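Local coordinates for protein ORF10 (Moritella marina, PDB 6RIW) that probably condenses acyl chains as the ketosynthase and chain length factor part of a longer polyunsaturated fatty acid synthase subunit, at residues D20-W23 / Q24-E28; L132-P135 / L136-Q139; N512-V515 / M516-L519. All blocks are in the same frame, centred on the assembly; numbering follows the deposited sequence.

Interaction 1. Residues D20-W23 / Q24-E28; sequences DQFW and QQLLE
Phe22 and Trp23 each meet a leucine one turn further along the amphipathic helix 19-27, an early helix of the thiolase-like ketosynthase domain, so that its more buried side carries two aromatic-aliphatic i,i+4 pairs. Leu26 lays CD1 over one face of the Phe22 ring, 3.9 Å from the ring centroid and displaced toward the rim, where CZ is the ring atom nearest to it. In this CH-pi contact the leucine methyl C-H groups meet the pi cloud, which pairs two apolar side chains one turn apart. In the second pair Leu27 CG stands 4.0 Å from the centroid of the five-membered ring of Trp23, 25° off its normal; its CD1 reaches toward Trp23 NE1 while CD2 lies over the indole face near CE2. Both aromatic side chains run with CG opposite the backbone N (chi1 -179° in Trp23), which swings the rings alongside the following turn.

Phe22 and Leu26 are covered by helices 374-387 and 363-366, and Phe13 meets Phe22 edge-to-face. Trp23 packs on Leu383, Lys387 and Pro391, its broad indole covering several neighbours at once.

On the more exposed side the helix carries amides. Gln21 and Gln25 run side by side in the same direction, CG of Gln21 3.6 Å from NE2 of Gln25, with their amide planes steeply turned against each other. Their polar ends serve the chain before the helix: Gln21 OE1 accepts from Gln17 N, and Gln25 NE2 donates to Gly15 O. At the solvent side Gln24 bends at chi2, and its NE2, with the acceptor close to its amide plane, gives a hydrogen bond of 3.1 Å to Glu28 OE2, met on the anti side of the carboxylate.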
loop_
_atom_site.group_PDB
_atom_site.type_symbol
_atom_site.label_atom_id
_atom_site.label_comp_id
_atom_site.label_asym_id
_atom_site.label_seq_id
_atom_site.Cartn_x
_atom_site.Cartn_y
_atom_site.Cartn_z
ATOM N N ASP A 20 -12.824 -20.938 14.743
ATOM C CA ASP A 20 -13.599 -22.177 14.844
ATOM C C ASP A 20 -14.866 -22.107 13.996
ATOM O O ASP A 20 -15.300 -23.112 13.421
ATOM C CB ASP A 20 -13.936 -22.467 16.306
ATOM C CG ASP A 20 -14.838 -21.401 16.922
ATOM O OD1 ASP A 20 -14.928 -20.280 16.360
ATOM O OD2 ASP A 20 -15.464 -21.684 17.970
ATOM N N GLN A 21 -15.480 -20.927 13.909
ATOM C CA GLN A 21 -16.623 -20.747 13.015
ATOM C C GLN A 21 -16.221 -20.951 11.556
ATOM O O GLN A 21 -16.919 -21.628 10.790
ATOM C CB GLN A 21 -17.208 -19.358 13.253
ATOM C CG GLN A 21 -18.367 -18.929 12.397
ATOM C CD GLN A 21 -18.768 -17.494 12.739
ATOM O OE1 GLN A 21 -17.981 -16.750 13.341
ATOM N NE2 GLN A 21 -19.988 -17.103 12.375
ATOM N N PHE A 22 -15.091 -20.369 11.151
ATOM C CA PHE A 22 -14.584 -20.550 9.794
ATOM C C PHE A 22 -14.301 -22.020 9.507
ATOM O O PHE A 22 -14.670 -22.540 8.446
ATOM C CB PHE A 22 -13.330 -19.682 9.641
ATOM C CG PHE A 22 -12.443 -20.009 8.456
ATOM C CD1 PHE A 22 -12.859 -19.766 7.162
ATOM C CD2 PHE A 22 -11.151 -20.457 8.660
ATOM C CE1 PHE A 22 -12.027 -20.017 6.082
ATOM C CE2 PHE A 22 -10.303 -20.710 7.579
ATOM C CZ PHE A 22 -10.745 -20.483 6.294
ATOM N N TRP A 23 -13.662 -22.706 10.453
ATOM C CA TRP A 23 -13.327 -24.115 10.266
ATOM C C TRP A 23 -14.582 -24.961 10.062
ATOM O O TRP A 23 -14.645 -25.785 9.141
ATOM C CB TRP A 23 -12.531 -24.622 11.467
ATOM C CG TRP A 23 -12.128 -26.046 11.321
ATOM C CD1 TRP A 23 -12.644 -27.117 11.997
ATOM C CD2 TRP A 23 -11.149 -26.574 10.413
ATOM N NE1 TRP A 23 -12.029 -28.274 11.577
ATOM C CE2 TRP A 23 -11.113 -27.969 10.604
ATOM C CE3 TRP A 23 -10.297 -26.000 9.458
ATOM C CZ2 TRP A 23 -10.259 -28.800 9.880
ATOM C CZ3 TRP A 23 -9.446 -26.830 8.743
ATOM C CH2 TRP A 23 -9.436 -28.215 8.958
ATOM N N GLN A 24 -15.598 -24.760 10.905
ATOM C CA GLN A 24 -16.840 -25.517 10.751
ATOM C C GLN A 24 -17.481 -25.246 9.396
ATOM O O GLN A 24 -18.021 -26.157 8.757
ATOM C CB GLN A 24 -17.807 -25.170 11.882
ATOM C CG GLN A 24 -19.001 -26.112 11.972
ATOM C CD GLN A 24 -18.587 -27.566 12.203
ATOM O OE1 GLN A 24 -17.649 -27.854 12.957
ATOM N NE2 GLN A 24 -19.292 -28.487 11.554
ATOM N N GLN A 25 -17.420 -23.999 8.927
ATOM C CA GLN A 25 -17.979 -23.697 7.614
ATOM C C GLN A 25 -17.257 -24.468 6.514
ATOM O O GLN A 25 -17.889 -24.937 5.557
ATOM C CB GLN A 25 -17.919 -22.193 7.351
ATOM C CG GLN A 25 -19.086 -21.463 7.991
ATOM C CD GLN A 25 -18.859 -19.980 8.103
ATOM O OE1 GLN A 25 -18.057 -19.406 7.361
ATOM N NE2 GLN A 25 -19.557 -19.343 9.045
ATOM N N LEU A 26 -15.929 -24.583 6.617
ATOM C CA LEU A 26 -15.172 -25.373 5.650
ATOM C C LEU A 26 -15.579 -26.838 5.700
ATOM O O LEU A 26 -15.718 -27.492 4.651
ATOM C CB LEU A 26 -13.667 -25.250 5.928
ATOM C CG LEU A 26 -13.098 -23.836 5.768
ATOM C CD1 LEU A 26 -11.584 -23.867 5.901
ATOM C CD2 LEU A 26 -13.485 -23.294 4.422
ATOM N N LEU A 27 -15.748 -27.377 6.910
ATOM C CA LEU A 27 -16.119 -28.788 7.053
ATOM C C LEU A 27 -17.484 -29.067 6.451
ATOM O O LEU A 27 -17.731 -30.180 5.966
ATOM C CB LEU A 27 -16.110 -29.201 8.524
ATOM C CG LEU A 27 -14.800 -29.077 9.306
ATOM C CD1 LEU A 27 -15.019 -29.502 10.758
ATOM C CD2 LEU A 27 -13.733 -29.925 8.655
ATOM N N GLU A 28 -18.372 -28.074 6.473
ATOM C CA GLU A 28 -19.722 -28.170 5.941
ATOM C C GLU A 28 -19.823 -27.706 4.494
ATOM O O GLU A 28 -20.936 -27.621 3.970
ATOM C CB GLU A 28 -20.690 -27.341 6.799
ATOM C CG GLU A 28 -20.800 -27.772 8.258
ATOM C CD GLU A 28 -21.662 -26.825 9.095
ATOM O OE1 GLU A 28 -22.293 -25.913 8.511
ATOM O OE2 GLU A 28 -21.716 -26.990 10.337
#

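Interaction 2. Residues L132-P135 / L136-Q139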
loop_
_atom_site.group_PDB
_atom_site.type_symbol
_atom_site.label_atom_id
_atom_site.label_comp_id
_atom_site.label_asym_id
_atom_site.label_seq_id
_atom_site.Cartn_x
_atom_site.Cartn_y
_atom_site.Cartn_z
ATOM N N LEU A 132 -13.960 12.540 1.889
ATOM C CA LEU A 132 -13.072 13.681 2.075
ATOM C C LEU A 132 -12.705 14.385 0.777
ATOM O O LEU A 132 -12.211 15.510 0.841
ATOM C CB LEU A 132 -11.783 13.235 2.788
ATOM C CG LEU A 132 -11.977 12.704 4.219
ATOM C CD1 LEU A 132 -10.749 11.928 4.700
ATOM C CD2 LEU A 132 -12.264 13.831 5.172
ATOM N N PHE A 133 -12.935 13.773 -0.389
ATOM C CA PHE A 133 -12.426 14.347 -1.634
ATOM C C PHE A 133 -13.496 14.568 -2.695
ATOM O O PHE A 133 -13.373 15.496 -3.494
ATOM C CB PHE A 133 -11.306 13.464 -2.186
ATOM C CG PHE A 133 -10.185 13.301 -1.209
ATOM C CD1 PHE A 133 -9.422 14.416 -0.841
ATOM C CD2 PHE A 133 -9.935 12.074 -0.601
ATOM C CE1 PHE A 133 -8.406 14.284 0.107
ATOM C CE2 PHE A 133 -8.920 11.922 0.325
ATOM C CZ PHE A 133 -8.153 13.020 0.697
ATOM N N MET A 134 -14.533 13.738 -2.727
ATOM C CA MET A 134 -15.572 13.911 -3.746
ATOM C C MET A 134 -16.118 15.336 -3.832
ATOM O O MET A 134 -16.385 15.796 -4.957
ATOM C CB MET A 134 -16.739 12.942 -3.484
ATOM C CG MET A 134 -16.489 11.486 -3.766
ATOM S SD MET A 134 -15.566 11.104 -5.282
ATOM C CE MET A 134 -14.850 9.527 -4.801
ATOM N N PRO A 135 -16.344 16.062 -2.735
ATOM C CA PRO A 135 -16.927 17.403 -2.880
ATOM C C PRO A 135 -16.046 18.365 -3.658
ATOM O O PRO A 135 -16.576 19.318 -4.226
ATOM C CB PRO A 135 -17.116 17.869 -1.430
ATOM C CG PRO A 135 -17.214 16.628 -0.642
ATOM C CD PRO A 135 -16.228 15.685 -1.309
ATOM N N LEU A 136 -14.724 18.155 -3.696
ATOM C CA LEU A 136 -13.869 18.980 -4.554
ATOM C C LEU A 136 -14.348 18.921 -6.001
ATOM O O LEU A 136 -14.642 19.951 -6.614
ATOM C CB LEU A 136 -12.419 18.503 -4.489
ATOM C CG LEU A 136 -11.681 18.607 -3.151
ATOM C CD1 LEU A 136 -10.400 17.742 -3.172
ATOM C CD2 LEU A 136 -11.363 20.072 -2.901
ATOM N N TYR A 137 -14.405 17.715 -6.570
ATOM C CA TYR A 137 -14.747 17.593 -7.988
ATOM C C TYR A 137 -16.195 17.974 -8.232
ATOM O O TYR A 137 -16.520 18.574 -9.268
ATOM C CB TYR A 137 -14.515 16.171 -8.490
ATOM C CG TYR A 137 -13.383 15.463 -7.793
ATOM C CD1 TYR A 137 -12.108 16.038 -7.772
ATOM C CD2 TYR A 137 -13.587 14.221 -7.164
ATOM C CE1 TYR A 137 -11.060 15.417 -7.114
ATOM C CE2 TYR A 137 -12.549 13.575 -6.515
ATOM C CZ TYR A 137 -11.284 14.172 -6.507
ATOM O OH TYR A 137 -10.244 13.555 -5.854
ATOM N N HIS A 138 -17.082 17.602 -7.314
ATOM C CA HIS A 138 -18.509 17.731 -7.599
ATOM C C HIS A 138 -19.010 19.151 -7.381
ATOM O O HIS A 138 -19.948 19.575 -8.065
ATOM C CB HIS A 138 -19.289 16.686 -6.777
ATOM C CG HIS A 138 -18.982 15.279 -7.202
ATOM N ND1 HIS A 138 -19.096 14.188 -6.361
ATOM C CD2 HIS A 138 -18.534 14.796 -8.388
ATOM C CE1 HIS A 138 -18.752 13.093 -7.024
ATOM N NE2 HIS A 138 -18.405 13.438 -8.254
ATOM N N GLN A 139 -18.357 19.935 -6.519
ATOM C CA GLN A 139 -18.687 21.356 -6.488
ATOM C C GLN A 139 -18.347 22.007 -7.820
ATOM O O GLN A 139 -19.103 22.850 -8.322
ATOM C CB GLN A 139 -17.948 22.075 -5.349
ATOM C CG GLN A 139 -18.336 23.586 -5.229
ATOM C CD GLN A 139 -19.759 23.787 -4.706
ATOM O OE1 GLN A 139 -20.468 24.728 -5.102
ATOM N NE2 GLN A 139 -20.186 22.896 -3.825
#
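The backbone of helix 129-148 kinks at Pro135, whose nitrogen has no hydrogen to give to the turn before, and Leu136 N bonds to Phe133 O at 3.0 Å, an i,i+3 bond bent to 136° at the hydrogen. Regular i,i+4 bonding returns with His138 N to Met134 O and Gln139 N to Pro135 O.

Around this proline kink in the ketosynthase domain most side chains are buried. Leu136 runs beside Phe133, its CD1 coming to the ring edge 4.2 Å from CD1 of Phe133. Met134, bent at chi2 (-42°), forms a Met-aromatic contact: SD lies at the edge of the Tyr137 ring, 4.1 Å from CE2. The thioether is apolar and flexible enough to fit between Tyr137 and His138, and Met134 CB is 3.9 Å from His138 ND1.

Both aromatic residues join apolar surface to a polar end. Tyr137 OH hydrogen-bonds Glu700 and His138 NE2 hydrogen-bonds Gly593 O, partners from the chain length factor half, so these buried polar atoms are satisfied. Phe133 O lies over one face of the Tyr137 ring, 3.7 Å from CE2.

Interaction 3. Residues N512-V515 / M516-L519; sequences NANV and MQSL
Asn512, the N-cap of helix 513-519, accepts Met516 N with its backbone O at 3.0 Å, while its side-chain OD1 takes Val515 N at 2.9 Å in the carbonyl plane, on a lone pair. Asparagine suits the position: its short amide, with CG trans to the backbone N (chi1 -172°), turns back to a first-turn N-H. Met516 CG, set beside its own backbone N, passes 3.3 Å from Asn512 O.

A second polar group is built on Asn514 O, which holds two donors of one residue, Ser518 N at 3.0 Å and Ser518 OG at 3.1 Å, reaching it from opposite faces of its plane. The small serine thereby returns its hydroxyl to its own helix.

The apolar contact across the turn is that of Val515 and Leu519, which lie side by side and point the same way, CG1 of Val515 3.9 Å from CD1 of Leu519.

The helix rests on its neighbours through these residues. Asn512 ND2 and Asn514 ND2 both donate to Asn143 OD1 of helix 129-148; Val515 packs on Leu136 of that helix and on Ile699 of helix 699-706, and Leu519 meets Thr703.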
loop_
_atom_site.group_PDB
_atom_site.type_symbol
_atom_site.label_atom_id
_atom_site.label_comp_id
_atom_site.label_asym_id
_atom_site.label_seq_id
_atom_site.Cartn_x
_atom_site.Cartn_y
_atom_site.Cartn_z
ATOM N N ASN A 512 -12.170 27.824 -8.713
ATOM C CA ASN A 512 -13.520 27.719 -8.186
ATOM C C ASN A 512 -13.571 28.407 -6.823
ATOM O O ASN A 512 -12.949 27.952 -5.857
ATOM C CB ASN A 512 -13.948 26.261 -8.099
ATOM C CG ASN A 512 -15.406 26.127 -7.748
ATOM O OD1 ASN A 512 -15.775 26.264 -6.591
ATOM N ND2 ASN A 512 -16.249 25.911 -8.758
ATOM N N ALA A 513 -14.341 29.493 -6.742
ATOM C CA ALA A 513 -14.374 30.280 -5.522
ATOM C C ALA A 513 -14.988 29.504 -4.369
ATOM O O ALA A 513 -14.585 29.700 -3.221
ATOM C CB ALA A 513 -15.152 31.580 -5.768
ATOM N N ASN A 514 -15.969 28.635 -4.645
ATOM C CA ASN A 514 -16.596 27.875 -3.568
ATOM C C ASN A 514 -15.631 26.842 -2.979
ATOM O O ASN A 514 -15.536 26.695 -1.758
ATOM C CB ASN A 514 -17.865 27.192 -4.074
ATOM C CG ASN A 514 -18.994 28.186 -4.362
ATOM O OD1 ASN A 514 -19.202 29.131 -3.611
ATOM N ND2 ASN A 514 -19.709 27.982 -5.469
ATOM N N VAL A 515 -14.911 26.114 -3.832
ATOM C CA VAL A 515 -13.885 25.189 -3.340
ATOM C C VAL A 515 -12.840 25.935 -2.512
ATOM O O VAL A 515 -12.483 25.521 -1.401
ATOM C CB VAL A 515 -13.241 24.444 -4.521
ATOM C CG1 VAL A 515 -11.918 23.767 -4.079
ATOM C CG2 VAL A 515 -14.237 23.420 -5.088
ATOM N N MET A 516 -12.322 27.047 -3.040
ATOM C CA MET A 516 -11.250 27.734 -2.319
ATOM C C MET A 516 -11.752 28.339 -1.016
ATOM O O MET A 516 -11.025 28.337 -0.016
ATOM C CB MET A 516 -10.611 28.793 -3.219
ATOM C CG MET A 516 -9.950 28.146 -4.457
ATOM S SD MET A 516 -8.548 27.068 -4.046
ATOM C CE MET A 516 -7.335 28.366 -3.809
ATOM N N GLN A 517 -13.002 28.818 -0.993
ATOM C CA GLN A 517 -13.583 29.289 0.259
ATOM C C GLN A 517 -13.692 28.164 1.283
ATOM O O GLN A 517 -13.412 28.370 2.470
ATOM C CB GLN A 517 -14.964 29.889 -0.008
ATOM C CG GLN A 517 -15.574 30.589 1.175
ATOM C CD GLN A 517 -17.005 31.026 0.889
ATOM O OE1 GLN A 517 -17.744 31.424 1.794
ATOM N NE2 GLN A 517 -17.405 30.942 -0.385
ATOM N N SER A 518 -14.113 26.971 0.841
ATOM C CA SER A 518 -14.222 25.835 1.764
ATOM C C SER A 518 -12.860 25.439 2.318
ATOM O O SER A 518 -12.738 25.091 3.500
ATOM C CB SER A 518 -14.869 24.635 1.076
ATOM O OG SER A 518 -16.188 24.946 0.665
ATOM N N LEU A 519 -11.817 25.503 1.479
ATOM C CA LEU A 519 -10.462 25.181 1.894
ATOM C C LEU A 519 -9.789 26.315 2.662
ATOM O O LEU A 519 -8.676 26.123 3.156
ATOM C CB LEU A 519 -9.619 24.814 0.661
ATOM C CG LEU A 519 -10.078 23.567 -0.114
ATOM C CD1 LEU A 519 -9.184 23.355 -1.354
ATOM C CD2 LEU A 519 -9.979 22.356 0.811
#

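How the interactions relate
Interactions 2 and 3 are neighbours although they come from different ketosynthase-like halves: their centres lie about 11 Å apart, and Gln139 and Leu136 pack on Asn512, Asn514 and Val515. Together they mark a place where helix 129-148 meets the chain length factor half, with helix 699-706 against both. Interaction 1 stands apart, its centre about 43 Å from that of interaction 2, and packs on helices of the first half. Chemistry follows place. Interactions 1 and 2 both use aromatic rings, with CH-pi pairs in the partly buried first and sulfur and ring-edge contacts in the buried second; interaction 3 rests on capping, with polar groups bonded back to the helix or to nearby chain.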